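Local coordinates for protein rifamycin polyketide synthase (Amycolatopsis mediterranei, PDB 4LN9) that probably removes water from a beta-hydroxyacyl polyketide intermediate in the terminal module of rifamycin assembly, through a dehydratase domain of double-hotdog fold, at residues 64-69 against 195-200; 76-81 against 108-113; 224-229 against 276-281; 219-224 against 235-240. One frame throughout, in Å; residues are numbered along the deposited sequence.

Interaction 1: 64-69 against 195-200; sequences HPWLAD and GPTFRA
The rings of W66 and F198 touch along their rims without stacking, ring centroids 5.9 Å apart and planes at 28°. F198 CE2 lies in the plane of the indole at its six-membered edge, and W66 CZ3 comes within 3.6 Å of F198 CZ. One indole face carries L67 CD2, a methyl from the neighbouring residue of the same turn. The pair belongs to a loop-to-loop clasp of the double-hotdog fold, in which the 3-10 turn 65-69 meets a short helical turn at 196-198.

D69, at the end of the first turn, supplies all the acceptors. Its OD2 takes two bonds from T197: the hydroxyl OG1 reaches the lone pair anti to the other carboxylate oxygen, a short bond of 2.5 Å, while the backbone N arrives from above the carboxylate plane at 3.0 Å. T197 can present both because its OG1 sits beside the backbone N (chi1 -56°). Two donors on one oxygen limit the carboxylate's rotation. D69 OD1 rests 3.4 Å from P196 CD.

Around the clasp, W66 also meets the ring of H235, the N-cap of helix 236-251, while F198 meets that of H70 in strand 70-72. A second anchor is purely backbone: D69 O accepts from G195 N at 2.8 Å, with F198 CD2 lying 3.4 Å from the same D69 O.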
loop_
_atom_site.group_PDB
_atom_site.type_symbol
_atom_site.label_atom_id
_atom_site.label_comp_id
_atom_site.label_asym_id
_atom_site.label_seq_id
_atom_site.Cartn_x
_atom_site.Cartn_y
_atom_site.Cartn_z
ATOM N N HIS A 64 -4.943 -1.328 -20.969
ATOM C CA HIS A 64 -4.025 -0.307 -21.452
ATOM C C HIS A 64 -3.543 -0.645 -22.838
ATOM O O HIS A 64 -2.377 -0.995 -23.028
ATOM C CB HIS A 64 -2.850 -0.154 -20.488
ATOM C CG HIS A 64 -3.264 0.204 -19.076
ATOM N ND1 HIS A 64 -3.499 -0.726 -18.130
ATOM C CD2 HIS A 64 -3.557 1.438 -18.494
ATOM C CE1 HIS A 64 -3.908 -0.122 -16.997
ATOM N NE2 HIS A 64 -3.938 1.202 -17.220
ATOM N N PRO A 65 -4.464 -0.628 -23.818
ATOM C CA PRO A 65 -4.228 -1.147 -25.166
ATOM C C PRO A 65 -3.039 -0.465 -25.839
ATOM O O PRO A 65 -2.271 -1.114 -26.550
ATOM C CB PRO A 65 -5.523 -0.797 -25.909
ATOM C CG PRO A 65 -6.555 -0.670 -24.840
ATOM C CD PRO A 65 -5.825 -0.082 -23.667
ATOM N N TRP A 66 -2.803 0.789 -25.474
ATOM C CA TRP A 66 -1.783 1.590 -26.134
ATOM C C TRP A 66 -0.377 1.159 -25.781
ATOM O O TRP A 66 0.549 1.351 -26.576
ATOM C CB TRP A 66 -2.009 3.066 -25.825
ATOM C CG TRP A 66 -1.632 3.445 -24.419
ATOM C CD1 TRP A 66 -2.469 3.596 -23.316
ATOM C CD2 TRP A 66 -0.298 3.789 -23.937
ATOM N NE1 TRP A 66 -1.751 3.975 -22.211
ATOM C CE2 TRP A 66 -0.441 4.116 -22.519
ATOM C CE3 TRP A 66 0.960 3.834 -24.512
ATOM C CZ2 TRP A 66 0.638 4.495 -21.744
ATOM C CZ3 TRP A 66 2.039 4.223 -23.722
ATOM C CH2 TRP A 66 1.884 4.526 -22.367
ATOM N N LEU A 67 -0.257 0.329 -24.747
ATOM C CA LEU A 67 1.034 -0.259 -24.396
ATOM C C LEU A 67 1.525 -1.212 -25.483
ATOM O O LEU A 67 2.729 -1.399 -25.656
ATOM C CB LEU A 67 0.957 -0.989 -23.051
ATOM C CG LEU A 67 0.649 -0.180 -21.786
ATOM C CD1 LEU A 67 0.499 -1.108 -20.584
ATOM C CD2 LEU A 67 1.717 0.880 -21.528
ATOM N N ALA A 68 0.592 -1.780 -26.241
ATOM C CA ALA A 68 0.944 -2.646 -27.361
ATOM C C ALA A 68 1.749 -1.890 -28.415
ATOM O O ALA A 68 2.534 -2.487 -29.152
ATOM C CB ALA A 68 -0.306 -3.258 -27.979
ATOM N N ASP A 69 1.676 -0.560 -28.369
ATOM C CA ASP A 69 2.369 0.274 -29.353
ATOM C C ASP A 69 3.856 0.465 -29.058
ATOM O O ASP A 69 4.562 1.138 -29.810
ATOM C CB ASP A 69 1.678 1.630 -29.492
ATOM C CG ASP A 69 0.412 1.548 -30.318
ATOM O OD1 ASP A 69 0.180 0.488 -30.939
ATOM O OD2 ASP A 69 -0.375 2.518 -30.307
ATOM N N GLY A 195 4.330 1.281 -32.607
ATOM C CA GLY A 195 2.986 1.480 -33.130
ATOM C C GLY A 195 2.588 2.942 -33.144
ATOM O O GLY A 195 3.362 3.805 -32.731
ATOM N N PRO A 196 1.331 3.215 -33.525
ATOM C CA PRO A 196 0.808 4.552 -33.805
ATOM C C PRO A 196 0.975 5.528 -32.643
ATOM O O PRO A 196 1.226 6.711 -32.872
ATOM C CB PRO A 196 -0.676 4.295 -34.067
ATOM C CG PRO A 196 -0.714 2.911 -34.614
ATOM C CD PRO A 196 0.365 2.161 -33.886
ATOM N N THR A 197 0.748 5.067 -31.417
ATOM C CA THR A 197 0.891 5.941 -30.257
ATOM C C THR A 197 2.295 6.534 -30.162
ATOM O O THR A 197 2.460 7.701 -29.805
ATOM C CB THR A 197 0.545 5.221 -28.940
ATOM O OG1 THR A 197 -0.777 4.677 -29.026
ATOM C CG2 THR A 197 0.608 6.195 -27.772
ATOM N N PHE A 198 3.298 5.754 -30.554
ATOM C CA PHE A 198 4.683 6.164 -30.361
ATOM C C PHE A 198 5.291 6.809 -31.598
ATOM O O PHE A 198 6.390 7.357 -31.536
ATOM C CB PHE A 198 5.549 4.991 -29.905
ATOM C CG PHE A 198 5.348 4.617 -28.468
ATOM C CD1 PHE A 198 6.293 4.946 -27.510
ATOM C CD2 PHE A 198 4.172 4.009 -28.062
ATOM C CE1 PHE A 198 6.094 4.620 -26.181
ATOM C CE2 PHE A 198 3.971 3.671 -26.739
ATOM C CZ PHE A 198 4.924 3.996 -25.793
ATOM N N ARG A 199 4.618 6.688 -32.736
ATOM C CA ARG A 199 5.128 7.299 -33.954
ATOM C C ARG A 199 4.815 8.793 -33.994
ATOM O O ARG A 199 3.906 9.229 -34.700
ATOM C CB ARG A 199 4.607 6.570 -35.197
ATOM C CG ARG A 199 5.216 5.185 -35.373
ATOM C CD ARG A 199 4.954 4.610 -36.756
ATOM N NE ARG A 199 3.525 4.531 -37.047
ATOM C CZ ARG A 199 2.798 3.421 -36.947
ATOM N NH1 ARG A 199 3.367 2.277 -36.590
ATOM N NH2 ARG A 199 1.494 3.461 -37.190
ATOM N N ALA A 200 5.483 9.550 -33.127
ATOM C CA ALA A 200 5.096 10.930 -32.864
ATOM C C ALA A 200 6.116 11.931 -33.400
ATOM O O ALA A 200 5.942 13.140 -33.249
ATOM C CB ALA A 200 4.867 11.145 -31.375
#

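Interaction 2: 76-81 against 108-113; sequences VIVPGT and LVVPRR
V76 and V78 pack against V110 and L108 across a single antiparallel beta bridge, in which I77 and V109 form a non-hydrogen-bonded pair with CA atoms 4.3 Å apart. In the double-hotdog fold this bridge ties the entry to helix 80-93 to the loop between strands 98-104 and 116-122. Two backbone bonds frame it, V78 N to L108 O and V110 N to V76 O, each 2.9 Å. Between them the CA-H groups of I77 and V109 point at L108 O and V76 O respectively.

The tight side is made of the four residues V76, V78, L108 and V110. V78 CG2 presses on L108 CG at 3.6 Å, the two side chains running alongside each other in one direction. The same methyl also touches V110 CG2, and V76 CG1, set anti to its own nitrogen (chi1 -179°), reaches V110 CB at 3.6 Å. L61 adds to this apolar cluster by touching V76 and V110.

The other side is looser. I77 CG2 and V109 CG2 approach only to 4.2 Å, and V109 is partly exposed. Near the surface the exposed R112, its chain bent at chi2 and chi3, folds back so that V76 CG2 lies over one face of the guanidinium.

Water extends the pairing at both ends. One molecule donates to V110 O and accepts from V76 N; the other donates to V78 O at 2.8 Å and accepts from L108 N at 2.7 Å.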
loop_
_atom_site.group_PDB
_atom_site.type_symbol
_atom_site.label_atom_id
_atom_site.label_comp_id
_atom_site.label_asym_id
_atom_site.label_seq_id
_atom_site.Cartn_x
_atom_site.Cartn_y
_atom_site.Cartn_z
ATOM N N VAL A 76 5.657 -6.831 -25.901
ATOM C CA VAL A 76 5.247 -5.594 -25.234
ATOM C C VAL A 76 6.027 -5.375 -23.938
ATOM O O VAL A 76 6.012 -6.223 -23.045
ATOM C CB VAL A 76 3.735 -5.569 -24.925
ATOM C CG1 VAL A 76 3.354 -4.259 -24.251
ATOM C CG2 VAL A 76 2.928 -5.774 -26.199
ATOM N N ILE A 77 6.795 -4.288 -23.889
ATOM C CA ILE A 77 7.501 -3.891 -22.671
ATOM C C ILE A 77 7.245 -2.414 -22.367
ATOM O O ILE A 77 7.159 -1.598 -23.284
ATOM C CB ILE A 77 9.023 -4.140 -22.792
ATOM C CG1 ILE A 77 9.681 -3.084 -23.685
ATOM C CG2 ILE A 77 9.299 -5.537 -23.329
ATOM C CD1 ILE A 77 11.169 -3.288 -23.876
ATOM N N VAL A 78 6.979 -2.093 -21.099
ATOM C CA VAL A 78 6.761 -0.698 -20.717
ATOM C C VAL A 78 8.026 0.106 -21.003
ATOM O O VAL A 78 9.127 -0.359 -20.712
ATOM C CB VAL A 78 6.377 -0.556 -19.226
ATOM C CG1 VAL A 78 6.327 0.912 -18.824
ATOM C CG2 VAL A 78 5.038 -1.229 -18.959
ATOM N N PRO A 79 7.891 1.175 -21.802
ATOM C CA PRO A 79 9.086 1.943 -22.139
ATOM C C PRO A 79 9.797 2.444 -20.885
ATOM O O PRO A 79 9.150 2.717 -19.873
ATOM C CB PRO A 79 8.532 3.122 -22.946
ATOM C CG PRO A 79 7.104 3.237 -22.528
ATOM C CD PRO A 79 6.656 1.828 -22.270
ATOM N N GLY A 80 11.115 2.585 -20.965
ATOM C CA GLY A 80 11.870 3.333 -19.966
ATOM C C GLY A 80 11.187 4.617 -19.526
ATOM O O GLY A 80 11.233 4.981 -18.351
ATOM N N THR A 81 10.586 5.325 -20.476
ATOM C CA THR A 81 9.945 6.606 -20.189
ATOM C C THR A 81 8.678 6.449 -19.348
ATOM O O THR A 81 8.282 7.367 -18.630
ATOM C CB THR A 81 9.604 7.367 -21.484
ATOM O OG1 THR A 81 8.797 6.536 -22.329
ATOM C CG2 THR A 81 10.876 7.746 -22.227
ATOM N N LEU A 108 10.006 -4.296 -17.977
ATOM C CA LEU A 108 8.671 -4.548 -17.441
ATOM C C LEU A 108 7.752 -5.091 -18.533
ATOM O O LEU A 108 7.112 -4.327 -19.257
ATOM C CB LEU A 108 8.093 -3.262 -16.830
ATOM C CG LEU A 108 6.629 -3.214 -16.371
ATOM C CD1 LEU A 108 6.153 -4.571 -15.859
ATOM C CD2 LEU A 108 6.438 -2.139 -15.309
ATOM N N VAL A 109 7.813 -6.404 -18.741
ATOM C CA VAL A 109 7.044 -7.051 -19.797
ATOM C C VAL A 109 5.555 -7.022 -19.477
ATOM O O VAL A 109 5.145 -7.356 -18.366
ATOM C CB VAL A 109 7.478 -8.517 -19.984
ATOM C CG1 VAL A 109 6.546 -9.225 -20.956
ATOM C CG2 VAL A 109 8.918 -8.586 -20.467
ATOM N N VAL A 110 4.753 -6.563 -20.432
ATOM C CA VAL A 110 3.304 -6.707 -20.329
ATOM C C VAL A 110 2.864 -7.956 -21.082
ATOM O O VAL A 110 3.238 -8.147 -22.240
ATOM C CB VAL A 110 2.566 -5.482 -20.905
ATOM C CG1 VAL A 110 1.074 -5.580 -20.621
ATOM C CG2 VAL A 110 3.139 -4.196 -20.328
ATOM N N PRO A 111 2.173 -8.869 -20.384
ATOM C CA PRO A 111 1.759 -10.152 -20.952
ATOM C C PRO A 111 0.648 -9.993 -21.991
ATOM O O PRO A 111 -0.286 -9.220 -21.780
ATOM C CB PRO A 111 1.241 -10.923 -19.734
ATOM C CG PRO A 111 0.825 -9.868 -18.765
ATOM C CD PRO A 111 1.776 -8.726 -18.972
ATOM N N ARG A 112 0.750 -10.723 -23.099
ATOM C CA ARG A 112 -0.214 -10.585 -24.191
ATOM C C ARG A 112 -1.626 -11.014 -23.787
ATOM O O ARG A 112 -2.607 -10.501 -24.325
ATOM C CB ARG A 112 0.246 -11.345 -25.441
ATOM C CG ARG A 112 -0.498 -10.973 -26.720
ATOM C CD ARG A 112 -0.284 -9.516 -27.115
ATOM N NE ARG A 112 0.982 -9.307 -27.820
ATOM C CZ ARG A 112 1.256 -8.244 -28.571
ATOM N NH1 ARG A 112 0.334 -7.313 -28.773
ATOM N NH2 ARG A 112 2.454 -8.117 -29.130
ATOM N N ARG A 113 -1.733 -11.853 -22.759
ATOM C CA ARG A 113 -2.989 -11.973 -22.022
ATOM C C ARG A 113 -2.815 -12.016 -20.507
ATOM O O ARG A 113 -1.761 -12.405 -20.003
ATOM C CB ARG A 113 -3.833 -13.156 -22.523
ATOM C CG ARG A 113 -3.157 -14.519 -22.471
ATOM C CD ARG A 113 -4.010 -15.586 -23.149
ATOM N NE ARG A 113 -4.869 -16.300 -22.204
ATOM C CZ ARG A 113 -6.188 -16.151 -22.129
ATOM N NH1 ARG A 113 -6.807 -15.282 -22.919
ATOM N NH2 ARG A 113 -6.887 -16.847 -21.242
HETATM O O HOH W 1 3.630 -9.027 -24.681
HETATM O O HOH W 2 10.694 -1.868 -18.958
#

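Interaction 3: 224-229 against 276-281; sequences DARAEA and GASVLR
Within the double-hotdog fold, the short helix 226-229 is part of the connection between strand 214-220 and the long helix 236-251, and here it leans on the loop that leads into strand 279-285. A229 CB packs in the middle of this surface contact, 3.8 Å from A277 O and 4.2 Å from S278 CB.

R226 closes the outer rim. Two bends along its side chain bring CD of R226 to 3.7 Å from S278 OG and NH1 to 3.1 Å from the same OG, where a weak, strongly bent hydrogen bond (120°) is made. S278 turns OG between its own N and carbonyl carbon (chi1 52°), which holds the hydroxyl out to NH1 of R226. The stronger partner of the arginine is E223, whose OE2 forms a salt bridge with NH2.

At the last residue of the helix, the A229 carbonyl oxygen faces G276, whose CA-H points at it with CA 3.4 Å away. A water molecule donates to A229 O at 2.8 Å and to A277 O at 2.7 Å, joining two acceptors that could not bond directly. G276 has a positive phi, a conformation glycine adopts readily.

Backbone bonds also hold the loop: G276 with G233 and S278 with L221. A277 packs on L238 of helix 236-251 and V304 of strand 303-313, while L280 pairs with I219 as strand 279-285 runs beside strand 214-220.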
loop_
_atom_site.group_PDB
_atom_site.type_symbol
_atom_site.label_atom_id
_atom_site.label_comp_id
_atom_site.label_asym_id
_atom_site.label_seq_id
_atom_site.Cartn_x
_atom_site.Cartn_y
_atom_site.Cartn_z
ATOM N N ASP A 224 -5.420 10.049 -31.140
ATOM C CA ASP A 224 -5.884 8.961 -30.285
ATOM C C ASP A 224 -5.335 9.063 -28.863
ATOM O O ASP A 224 -5.954 8.577 -27.917
ATOM C CB ASP A 224 -5.512 7.609 -30.894
ATOM C CG ASP A 224 -6.420 7.220 -32.042
ATOM O OD1 ASP A 224 -7.259 8.054 -32.445
ATOM O OD2 ASP A 224 -6.301 6.080 -32.535
ATOM N N ALA A 225 -4.147 9.644 -28.726
ATOM C CA ALA A 225 -3.445 9.661 -27.443
ATOM C C ALA A 225 -3.718 10.945 -26.663
ATOM O O ALA A 225 -3.360 11.059 -25.490
ATOM C CB ALA A 225 -1.951 9.475 -27.653
ATOM N N ARG A 226 -4.416 11.879 -27.301
ATOM C CA ARG A 226 -4.514 13.247 -26.804
ATOM C C ARG A 226 -5.124 13.345 -25.404
ATOM O O ARG A 226 -4.645 14.113 -24.568
ATOM C CB ARG A 226 -5.324 14.098 -27.778
ATOM C CG ARG A 226 -5.562 15.510 -27.284
ATOM C CD ARG A 226 -4.393 16.393 -27.664
ATOM N NE ARG A 226 -4.341 16.603 -29.113
ATOM C CZ ARG A 226 -3.854 17.701 -29.676
ATOM N NH1 ARG A 226 -3.307 18.644 -28.919
ATOM N NH2 ARG A 226 -3.956 17.882 -30.986
ATOM N N ALA A 227 -6.262 12.688 -25.205
ATOM C CA ALA A 227 -6.973 12.768 -23.933
ATOM C C ALA A 227 -6.140 12.184 -22.794
ATOM O O ALA A 227 -6.067 12.759 -21.707
ATOM C CB ALA A 227 -8.317 12.062 -24.029
ATOM N N GLU A 228 -5.507 11.045 -23.056
ATOM C CA GLU A 228 -4.576 10.443 -22.106
ATOM C C GLU A 228 -3.438 11.399 -21.750
ATOM O O GLU A 228 -3.208 11.699 -20.578
ATOM C CB GLU A 228 -4.006 9.140 -22.672
ATOM C CG GLU A 228 -4.975 7.970 -22.631
ATOM C CD GLU A 228 -5.035 7.314 -21.266
ATOM O OE1 GLU A 228 -5.616 7.918 -20.340
ATOM O OE2 GLU A 228 -4.498 6.196 -21.119
ATOM N N ALA A 229 -2.773 11.919 -22.779
ATOM C CA ALA A 229 -1.654 12.846 -22.607
ATOM C C ALA A 229 -1.936 13.894 -21.534
ATOM O O ALA A 229 -1.061 14.235 -20.736
ATOM C CB ALA A 229 -1.320 13.520 -23.931
ATOM N N GLY A 276 1.326 17.504 -18.797
ATOM C CA GLY A 276 0.187 17.149 -19.635
ATOM C C GLY A 276 0.293 17.664 -21.059
ATOM O O GLY A 276 -0.717 17.796 -21.749
ATOM N N ALA A 277 1.520 17.874 -21.532
ATOM C CA ALA A 277 1.753 18.358 -22.897
ATOM C C ALA A 277 1.438 17.287 -23.944
ATOM O O ALA A 277 1.494 16.093 -23.648
ATOM C CB ALA A 277 3.189 18.840 -23.047
ATOM N N SER A 278 1.187 17.703 -25.184
ATOM C CA SER A 278 0.988 16.744 -26.273
ATOM C C SER A 278 1.792 17.063 -27.533
ATOM O O SER A 278 1.877 16.243 -28.446
ATOM C CB SER A 278 -0.497 16.589 -26.612
ATOM O OG SER A 278 -1.108 17.848 -26.830
ATOM N N VAL A 279 2.455 18.212 -27.538
ATOM C CA VAL A 279 3.248 18.633 -28.687
ATOM C C VAL A 279 4.507 19.331 -28.176
ATOM O O VAL A 279 4.448 20.042 -27.175
ATOM C CB VAL A 279 2.448 19.619 -29.562
ATOM C CG1 VAL A 279 1.231 18.929 -30.160
ATOM C CG2 VAL A 279 2.025 20.828 -28.738
ATOM N N LEU A 280 5.667 18.956 -28.708
ATOM C CA LEU A 280 6.926 19.498 -28.199
ATOM C C LEU A 280 7.813 19.998 -29.333
ATOM O O LEU A 280 7.794 19.440 -30.429
ATOM C CB LEU A 280 7.686 18.442 -27.395
ATOM C CG LEU A 280 7.068 17.868 -26.118
ATOM C CD1 LEU A 280 7.996 16.797 -25.554
ATOM C CD2 LEU A 280 6.807 18.956 -25.085
ATOM N N ARG A 281 8.654 20.982 -29.033
ATOM C CA ARG A 281 9.897 21.186 -29.767
ATOM C C ARG A 281 11.058 20.740 -28.890
ATOM O O ARG A 281 11.101 21.058 -27.702
ATOM C CB ARG A 281 10.072 22.669 -30.108
ATOM C CG ARG A 281 8.965 23.264 -30.961
ATOM C CD ARG A 281 9.223 24.744 -31.204
ATOM N NE ARG A 281 8.019 25.440 -31.650
ATOM C CZ ARG A 281 7.957 26.739 -31.928
ATOM N NH1 ARG A 281 9.024 27.514 -31.764
ATOM N NH2 ARG A 281 6.810 27.274 -32.326
HETATM O O HOH W 3 1.590 14.516 -21.438
#

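Interaction 4: 219-224 against 235-240; sequences IALPED and HPALLD
L221 is the wedge of this contact, its two methyl branches pushed into a hollow formed by H235, A237 and L238 at the start of helix 236-251. This is sheet-on-helix packing of the double-hotdog fold: L221 follows directly on strand 214-220, whose last residues lie against the long helix. CG of L221 stands beside its backbone N (chi1 -75°), which places the fork against H235 and A237.

One prong, CD1, lies over a face of the H235 imidazole in a CH-pi contact, 3.9 Å from the ring centroid and 26° off the normal. It is offset toward the rim; L221 CD1 is nearest H235 CG, at 3.6 Å. The other prong, CD2, drops onto the helix itself, 3.8 Å from A237 CB and 3.7 Å from L238 N. Closing the hollow at its strand end, L238 CD1 approaches L221 CG at 4.0 Å and at the same time meets I219 CG2 at 3.7 Å, so L238 CD1 touches both I219, in the strand, and L221, just after it.

L238 crosses both I219 and L221 at a slant, in a wholly buried apolar fit. L238 also packs on L280 of strand 279-285, and F232 meets the imidazole edge-to-face.

What steadies the imidazole under L221 is the N-cap bond: H235 ND1 accepts from A237 N at 2.8 Å, with the donor lying in the ring plane.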
loop_
_atom_site.group_PDB
_atom_site.type_symbol
_atom_site.label_atom_id
_atom_site.label_comp_id
_atom_site.label_asym_id
_atom_site.label_seq_id
_atom_site.Cartn_x
_atom_site.Cartn_y
_atom_site.Cartn_z
ATOM N N ILE A 219 7.576 17.020 -32.093
ATOM C CA ILE A 219 6.936 15.796 -31.647
ATOM C C ILE A 219 5.477 16.114 -31.363
ATOM O O ILE A 219 5.170 17.144 -30.765
ATOM C CB ILE A 219 7.573 15.280 -30.341
ATOM C CG1 ILE A 219 9.100 15.357 -30.417
ATOM C CG2 ILE A 219 7.103 13.866 -30.036
ATOM C CD1 ILE A 219 9.714 14.402 -31.418
ATOM N N ALA A 220 4.577 15.312 -31.920
ATOM C CA ALA A 220 3.157 15.465 -31.640
ATOM C C ALA A 220 2.492 14.098 -31.570
ATOM O O ALA A 220 2.657 13.273 -32.468
ATOM C CB ALA A 220 2.496 16.322 -32.709
ATOM N N LEU A 221 1.824 13.824 -30.453
ATOM C CA LEU A 221 1.100 12.566 -30.292
ATOM C C LEU A 221 -0.060 12.527 -31.277
ATOM O O LEU A 221 -0.678 13.556 -31.546
ATOM C CB LEU A 221 0.565 12.437 -28.862
ATOM C CG LEU A 221 1.561 12.090 -27.752
ATOM C CD1 LEU A 221 0.822 11.752 -26.464
ATOM C CD2 LEU A 221 2.473 10.946 -28.170
ATOM N N PRO A 222 -0.391 11.331 -31.787
ATOM C CA PRO A 222 -1.589 11.212 -32.614
ATOM C C PRO A 222 -2.839 11.542 -31.810
ATOM O O PRO A 222 -2.809 11.507 -30.579
ATOM C CB PRO A 222 -1.592 9.735 -33.020
ATOM C CG PRO A 222 -0.806 9.046 -31.958
ATOM C CD PRO A 222 0.251 10.027 -31.542
ATOM N N GLU A 223 -3.920 11.897 -32.496
ATOM C CA GLU A 223 -5.124 12.366 -31.817
ATOM C C GLU A 223 -5.694 11.319 -30.861
ATOM O O GLU A 223 -6.299 11.664 -29.848
ATOM C CB GLU A 223 -6.187 12.811 -32.825
ATOM C CG GLU A 223 -6.136 14.292 -33.174
ATOM C CD GLU A 223 -6.369 15.193 -31.973
ATOM O OE1 GLU A 223 -7.366 14.978 -31.249
ATOM O OE2 GLU A 223 -5.599 16.161 -31.797
ATOM N N ASP A 224 -5.420 10.049 -31.140
ATOM C CA ASP A 224 -5.884 8.961 -30.285
ATOM C C ASP A 224 -5.335 9.063 -28.863
ATOM O O ASP A 224 -5.954 8.577 -27.917
ATOM C CB ASP A 224 -5.512 7.609 -30.894
ATOM C CG ASP A 224 -6.420 7.220 -32.042
ATOM O OD1 ASP A 224 -7.259 8.054 -32.445
ATOM O OD2 ASP A 224 -6.301 6.080 -32.535
ATOM N N HIS A 235 3.244 12.194 -21.162
ATOM C CA HIS A 235 2.901 10.917 -21.784
ATOM C C HIS A 235 4.143 10.173 -22.212
ATOM O O HIS A 235 5.049 10.771 -22.802
ATOM C CB HIS A 235 1.946 11.118 -22.962
ATOM C CG HIS A 235 1.367 9.830 -23.506
ATOM N ND1 HIS A 235 2.141 8.827 -23.956
ATOM C CD2 HIS A 235 0.047 9.415 -23.675
ATOM C CE1 HIS A 235 1.362 7.811 -24.373
ATOM N NE2 HIS A 235 0.081 8.184 -24.228
ATOM N N PRO A 236 4.305 8.931 -21.727
ATOM C CA PRO A 236 5.537 8.197 -21.998
ATOM C C PRO A 236 5.866 8.124 -23.489
ATOM O O PRO A 236 7.036 8.029 -23.853
ATOM C CB PRO A 236 5.238 6.803 -21.447
ATOM C CG PRO A 236 4.284 7.053 -20.329
ATOM C CD PRO A 236 3.449 8.235 -20.748
ATOM N N ALA A 237 4.845 8.162 -24.340
ATOM C CA ALA A 237 5.070 8.148 -25.782
ATOM C C ALA A 237 5.624 9.478 -26.293
ATOM O O ALA A 237 6.481 9.499 -27.176
ATOM C CB ALA A 237 3.794 7.772 -26.525
ATOM N N LEU A 238 5.193 10.580 -25.683
ATOM C CA LEU A 238 5.751 11.894 -26.000
ATOM C C LEU A 238 7.230 11.991 -25.623
ATOM O O LEU A 238 8.061 12.380 -26.445
ATOM C CB LEU A 238 4.947 13.012 -25.329
ATOM C CG LEU A 238 5.128 14.427 -25.892
ATOM C CD1 LEU A 238 4.701 14.489 -27.350
ATOM C CD2 LEU A 238 4.356 15.441 -25.061
ATOM N N LEU A 239 7.570 11.532 -24.422
ATOM C CA LEU A 239 8.959 11.538 -23.982
ATOM C C LEU A 239 9.810 10.545 -24.771
ATOM O O LEU A 239 10.935 10.858 -25.161
ATOM C CB LEU A 239 9.066 11.262 -22.480
ATOM C CG LEU A 239 10.470 11.410 -21.883
ATOM C CD1 LEU A 239 11.041 12.784 -22.201
ATOM C CD2 LEU A 239 10.452 11.163 -20.383
ATOM N N ASP A 240 9.246 9.378 -25.071
ATOM C CA ASP A 240 9.965 8.388 -25.867
ATOM C C ASP A 240 10.295 8.915 -27.258
ATOM O O ASP A 240 11.399 8.707 -27.761
ATOM C CB ASP A 240 9.185 7.077 -25.974
ATOM C CG ASP A 240 10.020 5.952 -26.561
ATOM O OD1 ASP A 240 10.741 5.282 -25.790
ATOM O OD2 ASP A 240 9.996 5.771 -27.797
#

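In the fold
Interactions 3 and 4 are close neighbours, centres about 5 Å apart, sharing D224 and joined by backbone pairing of strands 214-220 and 279-285. Interaction 1 lies about 9 Å from interaction 4, centre to centre, and A200 O probably bonds A220 N there at 2.9 Å. Interaction 2 reaches interaction 1 through packing of P79 on F198 and V76 on L67, and interaction 4 through T81 OG1 to P236 O, 2.8 Å, which ties the starts of helices 80-93 and 236-251. F198 touches both H70 and D240, whose positions are consistent with the histidine and aspartate pair of polyketide dehydratases; interactions 1, 2 and 4 thus probably border the active site, whereas interaction 3 is a surface contact.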